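Local atomic coordinates of trichothecene 15-O-acetyltransferase TRI3 (PDB entry 3FOT), a protein that transfers an acetyl group to the C-15 oxygen of trichothecene intermediates such as 15-deacetylcalonectrin, a step in the biosynthesis of T-2 toxin and related Fusarium mycotoxins. Residues 315-320 against 504-509; 371-376 against 511-516. One frame throughout, in Å; residues are numbered along the deposited sequence.

Interaction 1: 315-320 against 504-509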
ATOM      1  N   VAL A 315       7.772  17.983   7.128  1.00 10.51           N
ATOM      2  CA  VAL A 315       7.502  18.990   8.168  1.00 10.95           C
ATOM      3  C   VAL A 315       8.172  20.320   7.856  1.00 10.86           C
ATOM      4  O   VAL A 315       7.507  21.367   7.874  1.00 10.27           O
ATOM      5  CB  VAL A 315       7.832  18.433   9.565  1.00 10.47           C
ATOM      6  CG1 VAL A 315       7.766  19.527  10.632  1.00 11.54           C
ATOM      7  CG2 VAL A 315       6.804  17.351   9.896  1.00 12.57           C
ATOM      8  N   LEU A 316       9.453  20.290   7.480  1.00 10.85           N
ATOM      9  CA  LEU A 316      10.136  21.548   7.100  1.00 11.32           C
ATOM     10  C   LEU A 316       9.477  22.212   5.892  1.00 11.11           C
ATOM     11  O   LEU A 316       9.335  23.445   5.850  1.00 11.34           O
ATOM     12  CB  LEU A 316      11.641  21.331   6.834  1.00 11.11           C
ATOM     13  CG  LEU A 316      12.581  21.542   8.052  1.00 13.17           C
ATOM     14  CD1 LEU A 316      12.209  20.687   9.241  1.00 11.88           C
ATOM     15  CD2 LEU A 316      14.037  21.277   7.677  1.00 12.49           C
ATOM     16  N   ALA A 317       9.054  21.404   4.915  1.00 10.88           N
ATOM     17  CA  ALA A 317       8.368  21.938   3.725  1.00 11.38           C
ATOM     18  C   ALA A 317       7.014  22.551   4.128  1.00 11.56           C
ATOM     19  O   ALA A 317       6.599  23.581   3.602  1.00 11.55           O
ATOM     20  CB  ALA A 317       8.170  20.829   2.663  1.00 11.06           C
ATOM     21  N   LEU A 318       6.357  21.934   5.098  1.00 12.09           N
ATOM     22  CA  LEU A 318       5.081  22.451   5.591  1.00 13.56           C
ATOM     23  C   LEU A 318       5.270  23.802   6.303  1.00 14.54           C
ATOM     24  O   LEU A 318       4.527  24.764   6.035  1.00 15.06           O
ATOM     25  CB  LEU A 318       4.432  21.445   6.540  1.00 13.01           C
ATOM     26  CG  LEU A 318       3.140  21.892   7.212  1.00 14.11           C
ATOM     27  CD1 LEU A 318       2.069  21.969   6.172  1.00 15.64           C
ATOM     28  CD2 LEU A 318       2.783  20.888   8.313  1.00 16.42           C
ATOM     29  N   LEU A 319       6.259  23.857   7.192  1.00 15.08           N
ATOM     30  CA  LEU A 319       6.613  25.087   7.922  1.00 16.17           C
ATOM     31  C   LEU A 319       7.035  26.198   6.972  1.00 17.67           C
ATOM     32  O   LEU A 319       6.646  27.363   7.155  1.00 17.82           O
ATOM     33  CB  LEU A 319       7.700  24.819   8.978  1.00 16.50           C
ATOM     34  CG  LEU A 319       7.336  23.871  10.126  1.00 16.90           C
ATOM     35  CD1 LEU A 319       8.552  23.509  10.969  1.00 16.71           C
ATOM     36  CD2 LEU A 319       6.226  24.474  11.018  1.00 20.57           C
ATOM     37  N   ASP A 320       7.777  25.838   5.922  1.00 17.90           N
ATOM     38  CA  ASP A 320       8.185  26.814   4.923  1.00 19.69           C
ATOM     39  C   ASP A 320       7.003  27.312   4.088  1.00 20.71           C
ATOM     40  O   ASP A 320       7.005  28.466   3.650  1.00 21.21           O
ATOM     41  CB  ASP A 320       9.270  26.223   4.017  1.00 19.55           C
ATOM     42  CG  ASP A 320       9.730  27.190   2.945  1.00 21.41           C
ATOM     43  OD1 ASP A 320      10.390  28.188   3.284  1.00 23.88           O
ATOM     44  OD2 ASP A 320       9.419  26.954   1.763  1.00 24.40           O
ATOM     45  N   GLN A 504       2.978  19.666  -6.756  1.00 15.75           N
ATOM     46  CA  GLN A 504       4.308  19.626  -7.355  1.00 15.80           C
ATOM     47  C   GLN A 504       5.265  20.555  -6.607  1.00 15.33           C
ATOM     48  O   GLN A 504       6.386  20.174  -6.335  1.00 14.87           O
ATOM     49  CB  GLN A 504       4.261  20.026  -8.839  1.00 16.30           C
ATOM     50  CG  GLN A 504       3.578  19.023  -9.749  0.50 16.57           C
ATOM     51  CD  GLN A 504       3.420  19.526 -11.184  0.50 17.21           C
ATOM     52  OE1 GLN A 504       3.173  20.711 -11.425  0.50 18.81           O
ATOM     53  NE2 GLN A 504       3.540  18.612 -12.142  0.50 18.80           N
ATOM     54  N   LYS A 505       4.807  21.763  -6.284  1.00 15.49           N
ATOM     55  CA  LYS A 505       5.630  22.755  -5.576  1.00 15.32           C
ATOM     56  C   LYS A 505       6.024  22.195  -4.210  1.00 14.64           C
ATOM     57  O   LYS A 505       7.191  22.245  -3.804  1.00 14.10           O
ATOM     58  CB  LYS A 505       4.863  24.081  -5.423  1.00 15.74           C
ATOM     59  CG  LYS A 505       5.648  25.162  -4.689  1.00 18.39           C
ATOM     60  N   TYR A 506       5.043  21.625  -3.525  1.00 13.80           N
ATOM     61  CA  TYR A 506       5.278  21.022  -2.215  1.00 12.77           C
ATOM     62  C   TYR A 506       6.225  19.818  -2.334  1.00 12.87           C
ATOM     63  O   TYR A 506       7.181  19.706  -1.583  1.00 12.05           O
ATOM     64  CB  TYR A 506       3.949  20.629  -1.558  1.00 13.10           C
ATOM     65  CG  TYR A 506       4.101  20.160  -0.116  1.00 12.41           C
ATOM     66  CD1 TYR A 506       4.496  21.047   0.883  1.00 14.46           C
ATOM     67  CD2 TYR A 506       3.837  18.836   0.242  1.00 13.57           C
ATOM     68  CE1 TYR A 506       4.642  20.633   2.211  1.00 12.53           C
ATOM     69  CE2 TYR A 506       3.980  18.405   1.562  1.00 14.34           C
ATOM     70  CZ  TYR A 506       4.394  19.314   2.539  1.00 12.74           C
ATOM     71  OH  TYR A 506       4.553  18.924   3.841  1.00 13.55           O
ATOM     72  N   LEU A 507       5.972  18.920  -3.290  1.00 12.29           N
ATOM     73  CA  LEU A 507       6.862  17.752  -3.479  1.00 12.57           C
ATOM     74  C   LEU A 507       8.314  18.185  -3.728  1.00 11.56           C
ATOM     75  O   LEU A 507       9.266  17.629  -3.148  1.00 11.37           O
ATOM     76  CB  LEU A 507       6.361  16.894  -4.654  1.00 12.19           C
ATOM     77  CG  LEU A 507       7.178  15.617  -4.929  1.00 13.41           C
ATOM     78  CD1 LEU A 507       7.401  14.743  -3.657  1.00 16.11           C
ATOM     79  CD2 LEU A 507       6.484  14.821  -6.045  1.00 14.10           C
ATOM     80  N   GLN A 508       8.483  19.183  -4.581  1.00 12.06           N
ATOM     81  CA  GLN A 508       9.832  19.672  -4.906  1.00 12.49           C
ATOM     82  C   GLN A 508      10.534  20.262  -3.670  1.00 11.58           C
ATOM     83  O   GLN A 508      11.764  20.126  -3.498  1.00 10.52           O
ATOM     84  CB  GLN A 508       9.777  20.708  -6.036  1.00 12.66           C
ATOM     85  CG  GLN A 508       9.461  20.077  -7.423  1.00 16.57           C
ATOM     86  CD  GLN A 508      10.336  18.834  -7.704  1.00 22.96           C
ATOM     87  OE1 GLN A 508       9.834  17.696  -7.777  1.00 27.08           O
ATOM     88  NE2 GLN A 508      11.650  19.045  -7.812  1.00 22.87           N
ATOM     89  N   SER A 509       9.754  20.911  -2.816  1.00 11.65           N
ATOM     90  CA  SER A 509      10.282  21.460  -1.564  1.00 11.27           C
ATOM     91  C   SER A 509      10.806  20.349  -0.654  1.00 11.30           C
ATOM     92  O   SER A 509      11.896  20.460  -0.060  1.00 10.93           O
ATOM     93  CB  SER A 509       9.190  22.274  -0.839  1.00 12.18           C
ATOM     94  OG  SER A 509       9.723  22.845   0.372  1.00 12.36           O
TER
HETATM   95  O   HOH W   1       7.732  24.344   1.157  1.00 18.68           O
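Ala317 and Ser509 bring their CA atoms within 5.6 Å where helices 306-321 and 500-516 of this BAHD-superfamily acyltransferase pass, their short segments inclined at 127°, nearer antiparallel than parallel. The small Ala317 methyl sits between Tyr506 and Ser509, oblique to the tyrosine ring with CB 3.6 Å from CE1, and meets the serine hydroxyl on its other flank, CB to OG being 3.4 Å. The Tyr506 ring, carried across by a CG anti to the backbone N (chi1 -173°), also turns an edge to the backbone of Leu318, whose N sits near the ring plane 3.6 Å from CE1. The tyrosine OH touches Leu318 CB and makes a weak hydrogen bond to the carbonyl of Ile314, one turn earlier on that helix. The tyrosine also packs on Ile491 and on the loop residues Pro434 and Leu476, setting helix 500-516 on the sheet of strands 277-283 and 486-494. A water bridges the two helices beside the alanine: it accepts from Ser509 OG at 2.6 Å and donates to Ala317 O at 2.8 Å and, less closely, to Asp320 OD2. Ser509 OG is also hydrogen-bonded to His375 NE2. No direct hydrogen bond links the segments, which meet by packing round a methyl whose small size is consistent with the close approach; the water joins a carbonyl and a carboxylate to a serine hydroxyl too far from either for a direct bond.

Interaction 2: 371-376 against 511-516. Unlike the reference sequence in segment 371-376: Thr372 (reference Ala).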
ATOM      1  N   ILE A 371      12.958  24.728  14.312  1.00 12.59           N
ATOM      2  CA  ILE A 371      13.304  23.958  13.105  1.00 12.81           C
ATOM      3  C   ILE A 371      12.791  24.581  11.797  1.00 13.72           C
ATOM      4  O   ILE A 371      12.886  23.956  10.726  1.00 14.18           O
ATOM      5  CB  ILE A 371      12.875  22.446  13.221  1.00 12.04           C
ATOM      6  CG1 ILE A 371      11.348  22.296  13.304  1.00 12.50           C
ATOM      7  CG2 ILE A 371      13.617  21.768  14.401  1.00 11.39           C
ATOM      8  CD1 ILE A 371      10.866  20.868  13.037  1.00 13.69           C
ATOM      9  N   THR A 372      12.221  25.788  11.889  1.00 13.62           N
ATOM     10  CA  THR A 372      11.728  26.522  10.718  1.00 14.91           C
ATOM     11  C   THR A 372      12.896  27.136   9.955  1.00 15.29           C
ATOM     12  O   THR A 372      13.540  28.091  10.410  1.00 16.35           O
ATOM     13  CB  THR A 372      10.659  27.584  11.108  1.00 15.03           C
ATOM     14  OG1 THR A 372       9.570  26.924  11.763  1.00 16.47           O
ATOM     15  CG2 THR A 372      10.125  28.325   9.879  1.00 15.71           C
ATOM     16  N   VAL A 373      13.202  26.542   8.802  1.00 15.66           N
ATOM     17  CA  VAL A 373      14.310  26.989   7.962  1.00 16.66           C
ATOM     18  C   VAL A 373      13.831  27.149   6.529  1.00 16.45           C
ATOM     19  O   VAL A 373      12.982  26.395   6.056  1.00 17.89           O
ATOM     20  CB  VAL A 373      15.523  26.009   7.976  1.00 16.79           C
ATOM     21  CG1 VAL A 373      16.153  25.950   9.347  1.00 17.71           C
ATOM     22  CG2 VAL A 373      15.113  24.592   7.504  1.00 18.04           C
ATOM     23  N   SER A 374      14.372  28.129   5.833  1.00 16.04           N
ATOM     24  CA  SER A 374      14.045  28.279   4.432  1.00 16.49           C
ATOM     25  C   SER A 374      15.061  27.535   3.567  1.00 15.89           C
ATOM     26  O   SER A 374      16.104  27.087   4.041  1.00 16.21           O
ATOM     27  CB  SER A 374      13.994  29.736   4.049  1.00 16.78           C
ATOM     28  OG  SER A 374      15.291  30.165   3.820  1.00 21.10           O
ATOM     29  N   HIS A 375      14.747  27.401   2.277  1.00 15.21           N
ATOM     30  CA  HIS A 375      15.687  26.783   1.362  1.00 14.31           C
ATOM     31  C   HIS A 375      16.906  27.685   1.112  1.00 15.26           C
ATOM     32  O   HIS A 375      17.940  27.209   0.653  1.00 13.71           O
ATOM     33  CB  HIS A 375      14.974  26.460   0.051  1.00 13.65           C
ATOM     34  CG  HIS A 375      14.005  25.325   0.164  1.00 13.19           C
ATOM     35  ND1 HIS A 375      14.414  24.026   0.366  1.00 12.56           N
ATOM     36  CD2 HIS A 375      12.655  25.284   0.053  1.00 14.55           C
ATOM     37  CE1 HIS A 375      13.356  23.231   0.394  1.00 13.42           C
ATOM     38  NE2 HIS A 375      12.278  23.968   0.200  1.00 13.73           N
ATOM     39  N   LYS A 376      16.776  28.969   1.434  1.00 15.81           N
ATOM     40  CA  LYS A 376      17.860  29.939   1.218  1.00 17.31           C
ATOM     41  C   LYS A 376      18.753  30.073   2.454  1.00 17.04           C
ATOM     42  O   LYS A 376      19.807  30.716   2.390  1.00 17.47           O
ATOM     43  CB  LYS A 376      17.281  31.310   0.833  1.00 18.49           C
ATOM     44  CG  LYS A 376      16.664  31.354  -0.577  1.00 20.88           C
ATOM     45  CD  LYS A 376      15.584  32.432  -0.704  1.00 25.37           C
ATOM     46  CE  LYS A 376      15.034  32.498  -2.146  1.00 25.52           C
ATOM     47  NZ  LYS A 376      13.941  33.521  -2.298  1.00 30.43           N
ATOM     48  N   VAL A 511      11.715  17.356  -1.593  1.00 10.33           N
ATOM     49  CA  VAL A 511      12.909  16.775  -2.252  1.00 10.86           C
ATOM     50  C   VAL A 511      14.156  17.644  -2.029  1.00 11.02           C
ATOM     51  O   VAL A 511      15.244  17.127  -1.722  1.00 11.16           O
ATOM     52  CB  VAL A 511      12.658  16.535  -3.766  1.00 10.46           C
ATOM     53  CG1 VAL A 511      13.954  16.159  -4.482  1.00 12.07           C
ATOM     54  CG2 VAL A 511      11.616  15.422  -3.973  1.00 11.11           C
ATOM     55  N   GLU A 512      13.993  18.959  -2.197  1.00 11.12           N
ATOM     56  CA  GLU A 512      15.087  19.890  -1.967  1.00 12.98           C
ATOM     57  C   GLU A 512      15.671  19.775  -0.550  1.00 11.35           C
ATOM     58  O   GLU A 512      16.897  19.772  -0.376  1.00 11.40           O
ATOM     59  CB  GLU A 512      14.651  21.323  -2.279  1.00 12.70           C
ATOM     60  CG  GLU A 512      15.827  22.294  -2.352  1.00 15.50           C
ATOM     61  CD  GLU A 512      15.427  23.715  -2.729  1.00 16.47           C
ATOM     62  OE1 GLU A 512      14.238  23.937  -3.081  1.00 19.92           O
ATOM     63  OE2 GLU A 512      16.313  24.606  -2.664  1.00 16.40           O
ATOM     64  N   PHE A 513      14.813  19.695   0.471  1.00 11.39           N
ATOM     65  CA  PHE A 513      15.332  19.518   1.837  1.00 10.63           C
ATOM     66  C   PHE A 513      16.055  18.184   2.030  1.00 10.75           C
ATOM     67  O   PHE A 513      17.093  18.133   2.678  1.00 10.73           O
ATOM     68  CB  PHE A 513      14.234  19.657   2.893  1.00 10.03           C
ATOM     69  CG  PHE A 513      13.801  21.074   3.155  1.00 11.30           C
ATOM     70  CD1 PHE A 513      14.732  22.057   3.538  1.00 10.80           C
ATOM     71  CD2 PHE A 513      12.441  21.418   3.074  1.00 11.11           C
ATOM     72  CE1 PHE A 513      14.325  23.372   3.828  1.00 10.31           C
ATOM     73  CE2 PHE A 513      12.023  22.742   3.354  1.00 10.63           C
ATOM     74  CZ  PHE A 513      12.971  23.715   3.721  1.00 11.10           C
ATOM     75  N   MET A 514      15.496  17.100   1.486  1.00 10.56           N
ATOM     76  CA  MET A 514      16.196  15.811   1.531  1.00 10.62           C
ATOM     77  C   MET A 514      17.594  15.909   0.916  1.00 10.70           C
ATOM     78  O   MET A 514      18.592  15.401   1.482  1.00 10.91           O
ATOM     79  CB  MET A 514      15.352  14.739   0.828  1.00 10.49           C
ATOM     80  CG  MET A 514      14.100  14.385   1.649  1.00 11.25           C
ATOM     81  SD  MET A 514      13.058  13.249   0.737  1.00 13.99           S
ATOM     82  CE  MET A 514      14.016  11.722   0.856  1.00 13.29           C
ATOM     83  N   LEU A 515      17.676  16.556  -0.236  1.00 10.09           N
ATOM     84  CA  LEU A 515      18.937  16.671  -0.951  1.00 11.12           C
ATOM     85  C   LEU A 515      19.923  17.526  -0.175  1.00 11.19           C
ATOM     86  O   LEU A 515      21.138  17.278  -0.195  1.00 11.61           O
ATOM     87  CB  LEU A 515      18.714  17.209  -2.371  1.00 10.47           C
ATOM     88  CG  LEU A 515      18.046  16.198  -3.311  1.00  9.91           C
ATOM     89  CD1 LEU A 515      17.615  16.921  -4.590  1.00 11.65           C
ATOM     90  CD2 LEU A 515      18.979  14.993  -3.609  1.00 10.67           C
ATOM     91  N   ALA A 516      19.385  18.492   0.554  1.00 11.12           N
ATOM     92  CA  ALA A 516      20.205  19.380   1.375  1.00 11.03           C
ATOM     93  C   ALA A 516      20.916  18.643   2.509  1.00 11.28           C
ATOM     94  O   ALA A 516      21.880  19.145   3.064  1.00 12.71           O
ATOM     95  CB  ALA A 516      19.342  20.561   1.920  1.00 10.58           C
TER
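Glu512 reaches His375 with an outstretched chain, its CG anti to the backbone N (chi1 -167°), and lays its carboxylate flat over one face of the imidazole. The two planes differ by only 10°, and OE1 stands above the middle of the ring, 3.4 Å from its plane. This is stacking and not a hydrogen bond, because ND1 and OE1 are badly aligned for one. Phe513, the next residue along the helix, takes the opposite face. Its ring and that of His375 form a face-to-face stack with centroids 3.8 Å apart and planes inclined at 22°; His375 CE1 is centred over the phenyl ring, whereas Phe513 CZ lies toward the rim of the imidazole. The same phenyl ring also receives the loop backbone and Val373: Val373 CG2 packs on CE1 at 4.0 Å, and Ser374 O sits near the ring plane at the edge, 4.1 Å from CE1. Gln382 of helix 379-401 touches Phe513 as well. At Ala516 the helix reaches that same Gln382, and its carbonyl accepts a hydrogen bond from Lys379 NZ. On the loop side, an ST turn in which Ser374 OG accepts from Lys376 N at 3.1 Å shapes the backbone around His375.

His375 is therefore a flat insert between an acidic group and an aromatic one, with NE2 held at its edge by a hydrogen bond to Ser509. The contact fastens the loop between strand 358-365 and helix 379-401 to helix 500-516. A carboxylate stacked so closely would be expected to stabilise positive charge on the imidazole, perhaps raising its affinity for a second proton.

How the interactions relate
Helix 500-516 serves both contacts, offering successive turns first to helix 306-321 in interaction 1 and then to the loop 371-376 in interaction 2; their centres lie about 8 Å apart. The polar joint between them is the hydrogen bond of 2.8 Å between Ser509 OG and His375 NE2, which connects the bridging water of one to the stacked imidazole of the other. Packing completes the junction: Leu316 CD2 meets Val373 CG2 at 3.5 Å, and Phe513 CE2 lies against the backbone at Ala317 N, 3.6 Å away. Helix, loop and C-terminal helix thus close on one another as a three-way junction, away from His414, which binds 15-deacetylcalonectrin.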